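Local coordinates for protein porin B (Pseudomonas putida, PDB 4GEY) that forms an outer-membrane beta-barrel channel that probably serves the selective uptake of sugars such as glucose, at residues A[157-162]-A[292-297]; A[311-316]-A[333-338]; A[92-97]-A[131-136]; A[59-64]-A[105-110]. The protein carries 2 engineered substitutions. All coordinates share one frame; numbering follows the deposited sequence.

Interaction 1. Residues A[157-162]-A[292-297]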
loop_
_atom_site.group_PDB
_atom_site.type_symbol
_atom_site.label_atom_id
_atom_site.label_comp_id
_atom_site.label_asym_id
_atom_site.label_seq_id
_atom_site.Cartn_x
_atom_site.Cartn_y
_atom_site.Cartn_z
ATOM N N ASP A 157 6.980 -4.075 -7.160
ATOM C CA ASP A 157 7.426 -5.415 -7.545
ATOM C C ASP A 157 7.334 -6.408 -6.401
ATOM O O ASP A 157 7.083 -7.596 -6.600
ATOM C CB ASP A 157 8.866 -5.382 -8.058
ATOM C CG ASP A 157 9.008 -4.567 -9.319
ATOM O OD1 ASP A 157 8.979 -3.321 -9.201
ATOM O OD2 ASP A 157 9.142 -5.171 -10.411
ATOM N N PHE A 158 7.541 -5.919 -5.191
ATOM C CA PHE A 158 7.621 -6.800 -4.038
ATOM C C PHE A 158 6.350 -6.706 -3.193
ATOM O O PHE A 158 5.807 -5.608 -3.004
ATOM C CB PHE A 158 8.871 -6.450 -3.219
ATOM C CG PHE A 158 10.171 -6.629 -3.983
ATOM C CD1 PHE A 158 10.697 -5.601 -4.734
ATOM C CD2 PHE A 158 10.856 -7.831 -3.939
ATOM C CE1 PHE A 158 11.883 -5.765 -5.421
ATOM C CE2 PHE A 158 12.028 -8.003 -4.623
ATOM C CZ PHE A 158 12.545 -6.969 -5.371
ATOM N N ASN A 159 5.853 -7.852 -2.719
ATOM C CA ASN A 159 4.749 -7.861 -1.756
ATOM C C ASN A 159 3.527 -7.169 -2.361
ATOM O O ASN A 159 2.688 -6.611 -1.659
ATOM C CB ASN A 159 5.214 -7.174 -0.457
ATOM C CG ASN A 159 4.173 -7.212 0.657
ATOM O OD1 ASN A 159 3.944 -6.211 1.341
ATOM N ND2 ASN A 159 3.542 -8.360 0.844
ATOM N N SER A 160 3.447 -7.197 -3.686
ATOM C CA SER A 160 2.412 -6.465 -4.412
ATOM C C SER A 160 1.022 -7.028 -4.169
ATOM O O SER A 160 0.841 -8.244 -4.135
ATOM C CB SER A 160 2.715 -6.482 -5.903
ATOM O OG SER A 160 4.023 -6.048 -6.158
ATOM N N PHE A 161 0.052 -6.128 -4.012
ATOM C CA PHE A 161 -1.358 -6.471 -3.771
ATOM C C PHE A 161 -2.182 -5.351 -4.415
ATOM O O PHE A 161 -1.730 -4.214 -4.439
ATOM C CB PHE A 161 -1.620 -6.564 -2.257
ATOM C CG PHE A 161 -2.994 -7.101 -1.889
ATOM C CD1 PHE A 161 -3.296 -8.451 -2.036
ATOM C CD2 PHE A 161 -3.971 -6.255 -1.368
ATOM C CE1 PHE A 161 -4.548 -8.937 -1.701
ATOM C CE2 PHE A 161 -5.227 -6.734 -1.023
ATOM C CZ PHE A 161 -5.522 -8.073 -1.193
ATOM N N PRO A 162 -3.380 -5.663 -4.955
ATOM C CA PRO A 162 -4.181 -4.633 -5.646
ATOM C C PRO A 162 -4.694 -3.543 -4.711
ATOM O O PRO A 162 -4.449 -3.558 -3.500
ATOM C CB PRO A 162 -5.371 -5.418 -6.215
ATOM C CG PRO A 162 -4.913 -6.831 -6.291
ATOM C CD PRO A 162 -3.962 -7.009 -5.113
ATOM N N TRP A 292 6.990 -11.932 4.751
ATOM C CA TRP A 292 5.624 -11.684 4.306
ATOM C C TRP A 292 5.081 -12.814 3.456
ATOM O O TRP A 292 5.839 -13.555 2.811
ATOM C CB TRP A 292 5.527 -10.373 3.537
ATOM C CG TRP A 292 6.084 -10.412 2.154
ATOM C CD1 TRP A 292 5.503 -10.967 1.039
ATOM C CD2 TRP A 292 7.314 -9.832 1.713
ATOM N NE1 TRP A 292 6.310 -10.785 -0.058
ATOM C CE2 TRP A 292 7.427 -10.090 0.325
ATOM C CE3 TRP A 292 8.338 -9.128 2.354
ATOM C CZ2 TRP A 292 8.521 -9.668 -0.426
ATOM C CZ3 TRP A 292 9.425 -8.714 1.607
ATOM C CH2 TRP A 292 9.506 -8.983 0.227
ATOM N N VAL A 293 3.758 -12.942 3.476
ATOM C CA VAL A 293 3.063 -13.874 2.606
ATOM C C VAL A 293 1.909 -13.119 1.965
ATOM O O VAL A 293 1.205 -12.353 2.628
ATOM C CB VAL A 293 2.490 -15.123 3.362
ATOM C CG1 VAL A 293 1.641 -15.967 2.420
ATOM C CG2 VAL A 293 3.600 -15.977 3.973
ATOM N N VAL A 294 1.737 -13.308 0.664
ATOM C CA VAL A 294 0.529 -12.851 -0.001
ATOM C C VAL A 294 -0.057 -14.019 -0.744
ATOM O O VAL A 294 0.652 -14.729 -1.457
ATOM C CB VAL A 294 0.789 -11.742 -1.012
ATOM C CG1 VAL A 294 -0.533 -11.028 -1.331
ATOM C CG2 VAL A 294 1.821 -10.764 -0.472
ATOM N N ALA A 295 -1.354 -14.222 -0.573
ATOM C CA ALA A 295 -2.025 -15.281 -1.278
ATOM C C ALA A 295 -3.337 -14.758 -1.841
ATOM O O ALA A 295 -4.079 -14.058 -1.159
ATOM C CB ALA A 295 -2.254 -16.454 -0.355
ATOM N N GLN A 296 -3.600 -15.082 -3.101
ATOM C CA GLN A 296 -4.854 -14.735 -3.750
ATOM C C GLN A 296 -5.249 -15.908 -4.620
ATOM O O GLN A 296 -4.427 -16.444 -5.352
ATOM C CB GLN A 296 -4.682 -13.504 -4.628
ATOM C CG GLN A 296 -4.205 -12.255 -3.915
ATOM C CD GLN A 296 -3.956 -11.125 -4.894
ATOM O OE1 GLN A 296 -2.816 -10.867 -5.289
ATOM N NE2 GLN A 296 -5.029 -10.452 -5.311
ATOM N N GLN A 297 -6.510 -16.305 -4.555
ATOM C CA GLN A 297 -6.959 -17.462 -5.302
ATOM C C GLN A 297 -8.399 -17.318 -5.761
ATOM O O GLN A 297 -9.280 -16.996 -4.975
ATOM C CB GLN A 297 -6.827 -18.700 -4.430
ATOM C CG GLN A 297 -7.189 -19.979 -5.126
ATOM C CD GLN A 297 -6.230 -20.285 -6.250
ATOM O OE1 GLN A 297 -5.025 -20.428 -6.030
ATOM N NE2 GLN A 297 -6.753 -20.361 -7.470
HETATM O O HOH W 1 1.721 -9.069 3.063
#

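Interaction 2. Residues A[311-316]-A[333-338]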
loop_
_atom_site.group_PDB
_atom_site.type_symbol
_atom_site.label_atom_id
_atom_site.label_comp_id
_atom_site.label_asym_id
_atom_site.label_seq_id
_atom_site.Cartn_x
_atom_site.Cartn_y
_atom_site.Cartn_z
ATOM N N SER A 311 -13.314 -14.952 -5.326
ATOM C CA SER A 311 -11.874 -14.960 -5.095
ATOM C C SER A 311 -11.581 -14.736 -3.619
ATOM O O SER A 311 -12.176 -13.848 -3.001
ATOM C CB SER A 311 -11.182 -13.868 -5.910
ATOM O OG SER A 311 -10.998 -14.243 -7.260
ATOM N N LEU A 312 -10.665 -15.526 -3.059
ATOM C CA LEU A 312 -10.249 -15.346 -1.670
ATOM C C LEU A 312 -8.892 -14.675 -1.639
ATOM O O LEU A 312 -8.126 -14.783 -2.595
ATOM C CB LEU A 312 -10.157 -16.685 -0.942
ATOM C CG LEU A 312 -11.423 -17.535 -0.909
ATOM C CD1 LEU A 312 -11.274 -18.698 0.067
ATOM C CD2 LEU A 312 -12.633 -16.669 -0.577
ATOM N N PHE A 313 -8.585 -13.976 -0.552
ATOM C CA PHE A 313 -7.250 -13.407 -0.403
ATOM C C PHE A 313 -6.813 -13.355 1.041
ATOM O O PHE A 313 -7.645 -13.296 1.949
ATOM C CB PHE A 313 -7.133 -12.013 -1.056
ATOM C CG PHE A 313 -7.989 -10.942 -0.411
ATOM C CD1 PHE A 313 -7.572 -10.287 0.738
ATOM C CD2 PHE A 313 -9.199 -10.564 -0.980
ATOM C CE1 PHE A 313 -8.348 -9.296 1.319
ATOM C CE2 PHE A 313 -9.983 -9.564 -0.400
ATOM C CZ PHE A 313 -9.549 -8.930 0.751
ATOM N N ALA A 314 -5.494 -13.351 1.236
ATOM C CA ALA A 314 -4.898 -13.242 2.565
ATOM C C ALA A 314 -3.512 -12.627 2.517
ATOM O O ALA A 314 -2.771 -12.795 1.554
ATOM C CB ALA A 314 -4.848 -14.590 3.248
ATOM N N ASN A 315 -3.180 -11.894 3.570
ATOM C CA ASN A 315 -1.866 -11.296 3.744
ATOM C C ASN A 315 -1.428 -11.516 5.186
ATOM O O ASN A 315 -2.227 -11.404 6.119
ATOM C CB ASN A 315 -1.913 -9.794 3.458
ATOM C CG ASN A 315 -1.856 -9.467 1.975
ATOM O OD1 ASN A 315 -0.780 -9.244 1.414
ATOM N ND2 ASN A 315 -3.019 -9.400 1.339
ATOM N N PHE A 316 -0.160 -11.843 5.362
ATOM C CA PHE A 316 0.432 -11.997 6.679
ATOM C C PHE A 316 1.765 -11.275 6.645
ATOM O O PHE A 316 2.442 -11.207 5.614
ATOM C CB PHE A 316 0.645 -13.473 7.042
ATOM C CG PHE A 316 -0.602 -14.303 6.971
ATOM C CD1 PHE A 316 -0.978 -14.924 5.784
ATOM C CD2 PHE A 316 -1.409 -14.459 8.085
ATOM C CE1 PHE A 316 -2.138 -15.686 5.714
ATOM C CE2 PHE A 316 -2.574 -15.225 8.027
ATOM C CZ PHE A 316 -2.938 -15.834 6.843
ATOM N N GLY A 333 -9.789 -11.905 3.431
ATOM C CA GLY A 333 -10.954 -11.308 2.800
ATOM C C GLY A 333 -11.396 -12.044 1.559
ATOM O O GLY A 333 -10.831 -13.086 1.203
ATOM N N LEU A 334 -12.412 -11.514 0.887
ATOM C CA LEU A 334 -12.880 -12.113 -0.368
ATOM C C LEU A 334 -13.395 -11.052 -1.311
ATOM O O LEU A 334 -13.728 -9.956 -0.881
ATOM C CB LEU A 334 -13.971 -13.156 -0.112
ATOM C CG LEU A 334 -15.226 -12.747 0.675
ATOM C CD1 LEU A 334 -16.246 -11.988 -0.179
ATOM C CD2 LEU A 334 -15.867 -13.979 1.289
ATOM N N VAL A 335 -13.446 -11.359 -2.602
ATOM C CA VAL A 335 -14.230 -10.520 -3.506
ATOM C C VAL A 335 -14.967 -11.353 -4.525
ATOM O O VAL A 335 -14.424 -12.326 -5.047
ATOM C CB VAL A 335 -13.440 -9.345 -4.179
ATOM C CG1 VAL A 335 -11.964 -9.421 -3.918
ATOM C CG2 VAL A 335 -13.740 -9.270 -5.661
ATOM N N TYR A 336 -16.226 -10.998 -4.768
ATOM C CA TYR A 336 -17.024 -11.697 -5.759
ATOM C C TYR A 336 -17.246 -10.778 -6.956
ATOM O O TYR A 336 -17.794 -9.686 -6.797
ATOM C CB TYR A 336 -18.359 -12.144 -5.170
ATOM C CG TYR A 336 -18.965 -13.290 -5.936
ATOM C CD1 TYR A 336 -19.396 -13.124 -7.244
ATOM C CD2 TYR A 336 -19.092 -14.548 -5.362
ATOM C CE1 TYR A 336 -19.933 -14.178 -7.959
ATOM C CE2 TYR A 336 -19.629 -15.615 -6.078
ATOM C CZ TYR A 336 -20.044 -15.425 -7.378
ATOM O OH TYR A 336 -20.575 -16.481 -8.105
ATOM N N LYS A 337 -16.789 -11.213 -8.135
ATOM C CA LYS A 337 -17.150 -10.589 -9.409
ATOM C C LYS A 337 -18.427 -11.196 -9.992
ATOM O O LYS A 337 -18.514 -12.411 -10.178
ATOM C CB LYS A 337 -16.042 -10.753 -10.455
ATOM C CG LYS A 337 -14.897 -9.759 -10.348
ATOM C CD LYS A 337 -14.373 -9.354 -11.730
ATOM N N GLY A 338 -19.405 -10.342 -10.291
ATOM C CA GLY A 338 -20.556 -10.730 -11.085
ATOM C C GLY A 338 -21.497 -11.710 -10.411
ATOM O O GLY A 338 -21.914 -12.705 -11.025
#

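Interaction 3. Residues A[92-97]-A[131-136]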
loop_
_atom_site.group_PDB
_atom_site.type_symbol
_atom_site.label_atom_id
_atom_site.label_comp_id
_atom_site.label_asym_id
_atom_site.label_seq_id
_atom_site.Cartn_x
_atom_site.Cartn_y
_atom_site.Cartn_z
ATOM N N LYS A 92 9.402 3.740 -18.317
ATOM C CA LYS A 92 8.166 4.221 -17.719
ATOM C C LYS A 92 8.373 5.496 -16.922
ATOM O O LYS A 92 9.225 5.555 -16.043
ATOM C CB LYS A 92 7.545 3.150 -16.837
ATOM C CG LYS A 92 6.290 3.612 -16.145
ATOM C CD LYS A 92 5.211 3.979 -17.142
ATOM C CE LYS A 92 3.949 4.434 -16.420
ATOM N NZ LYS A 92 3.427 3.373 -15.534
ATOM N N LEU A 93 7.596 6.520 -17.244
ATOM C CA LEU A 93 7.607 7.753 -16.472
ATOM C C LEU A 93 6.228 7.956 -15.833
ATOM O O LEU A 93 5.202 7.908 -16.519
ATOM C CB LEU A 93 8.012 8.941 -17.357
ATOM C CG LEU A 93 7.876 10.362 -16.801
ATOM C CD1 LEU A 93 8.376 10.481 -15.366
ATOM C CD2 LEU A 93 8.592 11.364 -17.695
ATOM N N ALA A 94 6.209 8.152 -14.516
ATOM C CA ALA A 94 4.962 8.439 -13.816
ATOM C C ALA A 94 5.124 9.588 -12.846
ATOM O O ALA A 94 6.055 9.604 -12.045
ATOM C CB ALA A 94 4.443 7.217 -13.092
ATOM N N ILE A 95 4.197 10.540 -12.928
ATOM C CA ILE A 95 4.149 11.684 -12.035
ATOM C C ILE A 95 2.792 11.705 -11.335
ATOM O O ILE A 95 1.769 11.446 -11.956
ATOM C CB ILE A 95 4.380 12.981 -12.817
ATOM C CG1 ILE A 95 5.775 12.962 -13.440
ATOM C CG2 ILE A 95 4.260 14.171 -11.911
ATOM C CD1 ILE A 95 6.229 14.300 -13.964
ATOM N N THR A 96 2.774 11.982 -10.037
ATOM C CA THR A 96 1.505 12.042 -9.320
ATOM C C THR A 96 1.361 13.366 -8.584
ATOM O O THR A 96 2.357 13.999 -8.231
ATOM C CB THR A 96 1.320 10.856 -8.315
ATOM O OG1 THR A 96 2.376 10.844 -7.346
ATOM C CG2 THR A 96 1.315 9.525 -9.037
ATOM N N GLU A 97 0.121 13.810 -8.403
ATOM C CA GLU A 97 -0.177 14.818 -7.397
ATOM C C GLU A 97 -1.400 14.363 -6.621
ATOM O O GLU A 97 -2.338 13.801 -7.185
ATOM C CB GLU A 97 -0.360 16.225 -7.975
ATOM C CG GLU A 97 -1.758 16.532 -8.483
ATOM C CD GLU A 97 -2.305 17.853 -7.957
ATOM O OE1 GLU A 97 -2.312 18.040 -6.719
ATOM O OE2 GLU A 97 -2.735 18.697 -8.783
ATOM N N LEU A 131 7.716 12.675 -8.340
ATOM C CA LEU A 131 8.213 11.759 -9.345
ATOM C C LEU A 131 7.997 10.367 -8.782
ATOM O O LEU A 131 8.617 9.982 -7.797
ATOM C CB LEU A 131 9.688 12.012 -9.606
ATOM C CG LEU A 131 10.332 11.049 -10.593
ATOM C CD1 LEU A 131 9.496 10.926 -11.855
ATOM C CD2 LEU A 131 11.728 11.562 -10.915
ATOM N N THR A 132 7.098 9.620 -9.401
ATOM C CA THR A 132 6.555 8.425 -8.781
ATOM C C THR A 132 7.094 7.168 -9.462
ATOM O O THR A 132 7.249 6.127 -8.823
ATOM C CB THR A 132 5.001 8.506 -8.742
ATOM O OG1 THR A 132 4.614 9.446 -7.729
ATOM C CG2 THR A 132 4.360 7.169 -8.440
ATOM N N GLN A 133 7.417 7.285 -10.747
ATOM C CA GLN A 133 8.126 6.231 -11.472
ATOM C C GLN A 133 9.015 6.843 -12.536
ATOM O O GLN A 133 8.607 7.771 -13.245
ATOM C CB GLN A 133 7.164 5.259 -12.172
ATOM C CG GLN A 133 6.313 4.370 -11.278
ATOM C CD GLN A 133 5.295 3.574 -12.084
ATOM O OE1 GLN A 133 4.852 3.999 -13.161
ATOM N NE2 GLN A 133 4.933 2.406 -11.575
HETATM N N MSE A 134 10.228 6.310 -12.645
HETATM C CA MSE A 134 11.116 6.613 -13.763
HETATM C C MSE A 134 12.107 5.480 -13.902
HETATM O O MSE A 134 13.122 5.440 -13.213
HETATM C CB MSE A 134 11.868 7.917 -13.564
HETATM C CG MSE A 134 12.760 8.273 -14.752
HETATM SE SE MSE A 134 13.775 9.919 -14.410
HETATM C CE MSE A 134 15.111 9.263 -13.127
ATOM N N TRP A 135 11.808 4.543 -14.786
ATOM C CA TRP A 135 12.646 3.381 -14.885
ATOM C C TRP A 135 12.720 2.758 -16.261
ATOM O O TRP A 135 11.790 2.844 -17.059
ATOM C CB TRP A 135 12.252 2.341 -13.836
ATOM C CG TRP A 135 10.800 1.919 -13.771
ATOM C CD1 TRP A 135 9.905 2.226 -12.783
ATOM C CD2 TRP A 135 10.097 1.067 -14.686
ATOM N NE1 TRP A 135 8.690 1.634 -13.036
ATOM C CE2 TRP A 135 8.782 0.917 -14.198
ATOM C CE3 TRP A 135 10.443 0.433 -15.875
ATOM C CZ2 TRP A 135 7.823 0.163 -14.855
ATOM C CZ3 TRP A 135 9.483 -0.315 -16.523
ATOM C CH2 TRP A 135 8.192 -0.440 -16.013
ATOM N N ILE A 136 13.860 2.135 -16.522
ATOM C CA ILE A 136 14.088 1.399 -17.750
ATOM C C ILE A 136 14.181 -0.071 -17.369
ATOM O O ILE A 136 14.622 -0.410 -16.270
ATOM C CB ILE A 136 15.367 1.893 -18.451
ATOM C CG1 ILE A 136 15.616 1.140 -19.755
ATOM C CG2 ILE A 136 16.567 1.783 -17.530
ATOM C CD1 ILE A 136 16.848 1.629 -20.490
#

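Interaction 4. Residues A[59-64]-A[105-110]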
loop_
_atom_site.group_PDB
_atom_site.type_symbol
_atom_site.label_atom_id
_atom_site.label_comp_id
_atom_site.label_asym_id
_atom_site.label_seq_id
_atom_site.Cartn_x
_atom_site.Cartn_y
_atom_site.Cartn_z
ATOM N N GLY A 59 -15.149 6.221 17.209
ATOM C CA GLY A 59 -13.835 6.818 17.028
ATOM C C GLY A 59 -13.566 7.909 18.058
ATOM O O GLY A 59 -14.442 8.237 18.869
ATOM N N TYR A 60 -12.365 8.484 18.035
ATOM C CA TYR A 60 -11.967 9.387 19.108
ATOM C C TYR A 60 -12.893 10.580 19.238
ATOM O O TYR A 60 -13.296 10.945 20.341
ATOM C CB TYR A 60 -10.520 9.869 18.954
ATOM C CG TYR A 60 -10.110 10.768 20.099
ATOM C CD1 TYR A 60 -9.693 10.235 21.312
ATOM C CD2 TYR A 60 -10.175 12.147 19.977
ATOM C CE1 TYR A 60 -9.334 11.057 22.376
ATOM C CE2 TYR A 60 -9.828 12.981 21.032
ATOM C CZ TYR A 60 -9.414 12.430 22.230
ATOM O OH TYR A 60 -9.070 13.263 23.268
ATOM N N ASN A 61 -13.214 11.181 18.098
ATOM C CA ASN A 61 -14.014 12.401 18.021
ATOM C C ASN A 61 -15.275 12.103 17.224
ATOM O O ASN A 61 -15.207 11.776 16.036
ATOM C CB ASN A 61 -13.194 13.490 17.344
ATOM C CG ASN A 61 -13.921 14.786 17.225
ATOM O OD1 ASN A 61 -15.156 14.847 17.305
ATOM N ND2 ASN A 61 -13.163 15.857 17.014
ATOM N N ASP A 62 -16.427 12.214 17.877
ATOM C CA ASP A 62 -17.678 11.789 17.262
ATOM C C ASP A 62 -18.466 12.904 16.562
ATOM O O ASP A 62 -19.575 12.670 16.089
ATOM C CB ASP A 62 -18.556 11.035 18.268
ATOM C CG ASP A 62 -18.909 11.866 19.469
ATOM O OD1 ASP A 62 -18.664 13.092 19.447
ATOM O OD2 ASP A 62 -19.440 11.294 20.443
ATOM N N ASP A 63 -17.899 14.106 16.502
ATOM C CA ASP A 63 -18.468 15.182 15.689
ATOM C C ASP A 63 -18.449 14.726 14.233
ATOM O O ASP A 63 -17.382 14.441 13.682
ATOM C CB ASP A 63 -17.634 16.446 15.849
ATOM C CG ASP A 63 -18.173 17.608 15.052
ATOM O OD1 ASP A 63 -17.785 17.753 13.870
ATOM O OD2 ASP A 63 -18.979 18.385 15.607
ATOM N N LYS A 64 -19.620 14.634 13.615
ATOM C CA LYS A 64 -19.725 14.066 12.272
ATOM C C LYS A 64 -19.297 15.079 11.221
ATOM O O LYS A 64 -19.780 16.215 11.200
ATOM C CB LYS A 64 -21.149 13.580 11.995
ATOM C CG LYS A 64 -21.644 12.554 12.999
ATOM C CD LYS A 64 -22.992 11.936 12.621
ATOM C CE LYS A 64 -23.546 11.139 13.803
ATOM N NZ LYS A 64 -22.440 10.417 14.518
ATOM N N ASN A 105 -7.048 10.926 10.598
ATOM C CA ASN A 105 -6.406 11.913 11.445
ATOM C C ASN A 105 -7.406 12.835 12.120
ATOM O O ASN A 105 -7.327 13.084 13.323
ATOM C CB ASN A 105 -5.421 12.726 10.626
ATOM C CG ASN A 105 -4.301 11.883 10.091
ATOM O OD1 ASN A 105 -3.823 10.967 10.769
ATOM N ND2 ASN A 105 -3.885 12.162 8.866
ATOM N N ASP A 106 -8.369 13.317 11.340
ATOM C CA ASP A 106 -9.201 14.427 11.765
ATOM C C ASP A 106 -10.332 14.046 12.707
ATOM O O ASP A 106 -10.806 14.894 13.447
ATOM C CB ASP A 106 -9.715 15.202 10.547
ATOM C CG ASP A 106 -8.602 15.911 9.798
ATOM O OD1 ASP A 106 -7.558 16.177 10.430
ATOM O OD2 ASP A 106 -8.760 16.200 8.587
ATOM N N ARG A 107 -10.758 12.780 12.698
ATOM C CA ARG A 107 -11.819 12.325 13.625
ATOM C C ARG A 107 -11.545 10.996 14.379
ATOM O O ARG A 107 -11.808 10.899 15.572
ATOM C CB ARG A 107 -13.172 12.212 12.909
ATOM C CG ARG A 107 -13.762 13.516 12.423
ATOM C CD ARG A 107 -14.247 14.437 13.556
ATOM N NE ARG A 107 -13.705 15.774 13.358
ATOM C CZ ARG A 107 -14.435 16.849 13.123
ATOM N NH1 ARG A 107 -15.753 16.755 13.094
ATOM N NH2 ARG A 107 -13.848 18.024 12.938
ATOM N N ILE A 108 -11.042 9.979 13.688
ATOM C CA ILE A 108 -10.944 8.643 14.278
ATOM C C ILE A 108 -9.857 8.484 15.345
ATOM O O ILE A 108 -10.109 7.933 16.418
ATOM C CB ILE A 108 -10.737 7.563 13.193
ATOM C CG1 ILE A 108 -12.052 7.260 12.477
ATOM C CG2 ILE A 108 -10.205 6.275 13.789
ATOM C CD1 ILE A 108 -12.219 8.045 11.235
ATOM N N SER A 109 -8.657 8.975 15.048
ATOM C CA SER A 109 -7.478 8.736 15.889
ATOM C C SER A 109 -7.434 9.469 17.221
ATOM O O SER A 109 -7.881 10.597 17.357
ATOM C CB SER A 109 -6.203 9.086 15.126
ATOM O OG SER A 109 -5.930 8.119 14.132
ATOM N N ASP A 110 -6.861 8.810 18.211
ATOM C CA ASP A 110 -6.341 9.529 19.346
ATOM C C ASP A 110 -5.220 10.422 18.793
ATOM O O ASP A 110 -4.343 9.946 18.091
ATOM C CB ASP A 110 -5.771 8.525 20.334
ATOM C CG ASP A 110 -5.620 9.089 21.710
ATOM O OD1 ASP A 110 -4.738 9.961 21.902
ATOM O OD2 ASP A 110 -6.374 8.641 22.603
#

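Interaction 1. Residues A[157-162]-A[292-297]
Asn159 lies over one face of the Trp292 indole. Its CB sits 3.8 Å from the centroid of the five-membered ring and only 13° off the normal, a CH-pi contact, while ND2 hangs over the same face 3.3 Å from CD1 of Trp292. The amide is tilted 45° to the indole, so the two groups do not stack flat. With Asn159 CG anti to the backbone N (chi1 -176°), the amide runs on toward the strand, where ND2 also nears Val294 CG2. Farther along, Phe161 CD1 packs on Val294 CG1 at 3.8 Å, its CE1 meets Gln296 CD, and the Pro162 ring approaches Gln296 NE2 from the opposite direction through CD. This is a loop resting on a barrel strand: Trp292, Val294 and Gln296 point to it from strand 282-298, consistent with a loop folded into the pore of a porin. A water accepts from Asn159 ND2 at 3.0 Å and makes a weak bond to Val293 O. In the second shell, Glu238 OE2 takes bonds from both Trp292 NE1 and Asn159 N, and Ser173 OG and Val175 N hold Asn159 OD1, fixing which way the amide is turned. Phe161 in turn meets Phe313 edge-to-face.

Interaction 2. Residues A[311-316]-A[333-338]
Phe313 lays its ring over Gly333 on the neighbouring strand of an antiparallel beta hairpin, strands 309-319 and 326-337, part of the wall of the porin barrel. This is the close-packed side. Gly333 CA stands 3.7 Å from the ring centroid, 21° off the normal, in a CH-pi contact over the face, and the absence of a side chain lets the ring lie directly on the backbone. Phe313 CG stands between its own backbone N and carbonyl carbon (chi1 65°), which turns the ring across to the partner strand instead of outward from its own. At the ring's edge, near its plane, Val335 CG1 packs against CE2 of Phe313 at 4.0 Å.

The other face, bearing Leu312 and Leu334, is looser. A single apolar approach, Leu312 CD2 to Leu334 CB at 3.8 Å, links the pair, and the end of Leu334 turns away from the opposite strand. Bound detergent touches Leu312 as well as Phe313; the leucine pair probably faces the membrane.

Between the faces, two hydrogen-bonded pairs hold the backbones, Ser311 with Val335 and Phe313 with Gly333, with Val335 N to Ser311 O at 2.8 Å and Gly333 N to Phe313 O at 3.0 Å.

Interaction 3. Residues A[92-97]-A[131-136]
Lys92 can be traced atom by atom across its neighbours on strand 129-140. CB lies over one face of the Trp135 indole, 3.6 Å from the centroid of the six-membered ring and 11° off its normal, a CH-pi contact. CG is also near Trp135 CZ2, but is already 3.3 Å from Gln133 OE1. Bends at chi2 (62°) and chi4 (-59°) curl the chain around that oxygen: CD passes it at 4.0 Å, CE closes in again, and NZ ends with a hydrogen bond to Gln133 OE1 of 2.8 Å in the plane of the amide carbonyl. The strands are antiparallel neighbours in the barrel wall, and their pairing slips by one residue at a classic beta bulge, where Thr132 and Gln133 both face Ala94. Ala94 O accepts from Thr132 N at 2.8 Å and Gln133 N at 3.0 Å. Past the bulge, the Thr96 and Thr132 side chains cross at about a right angle and bring their OG1 atoms within 2.7 Å, and Thr132 OG1 is also bonded to Pro187 O, whose residue belongs to the glucose pocket. Glu156 OE1 holds Gln133 NE2, turning OE1 of that amide toward the lysine, and Lys148 makes a cation-pi contact with Trp135.

Interaction 4. Residues A[59-64]-A[105-110]
The carbonyl oxygen of Asp63 is gripped by Arg107 NH1, at 2.9 Å, and by Asn55 ND2 on strand 42-57, which leads into the loop. NH1 comes in well above the carbonyl plane, 61° out of it, although the oxygen itself lies in the plane of the guanidinium and the N-H points almost straight at it (166°). The Asp63 carboxylate forms a salt bridge with the same nitrogen through OD1, at the edge of the guanidinium; the modelled separation is too short to be trusted in detail. Bends at chi2 and chi3 carry the guanidinium to the loop while leaving NE close enough to bond to Asp106 O, the carbonyl just before it in the chain. The Asn61 amide lies nearly parallel to the guanidinium, 7° apart in plane, with ND2 over one face, 3.7 Å from NE of Arg107. Asn61 OD1 meanwhile accepts from Asp63 N at 3.0 Å, an Asx turn that shapes the loop beneath the arginine. At the end of helix 103-108 the loop backbone takes over: Tyr60 N bonds to Ile108 O at 2.8 Å and Asn61 N to Arg107 O at 2.9 Å, so two late carbonyls of the helix find donors in the loop between strands 42-57 and 66-79. With a carboxylate, two carbonyl oxygens and an amide around it, the guanidinium is probably kept positively charged and restricted in rotation, even at this rather exposed rim of the barrel.

From the N terminus, residues 59-64, in the loop after strand 42-57, wait for helix 103-108 to close interaction 4. Before that helix arrives the chain has already passed through 92-97, whose partner 131-136 lies beyond it, so interactions 3 and 4 cross, although their centres are 34 Å apart. Interaction 3 zips neighbouring barrel strands around the excursion that carries the helix. Interaction 1 then closes a far longer loop, from 157-162 to strand 282-298, laying a loop on the wall. Interaction 2 follows as a local hairpin. It adjoins interaction 1 directly: strands 282-298 and 309-319 are neighbours, with Gln297 O 2.8 Å from Leu312 N.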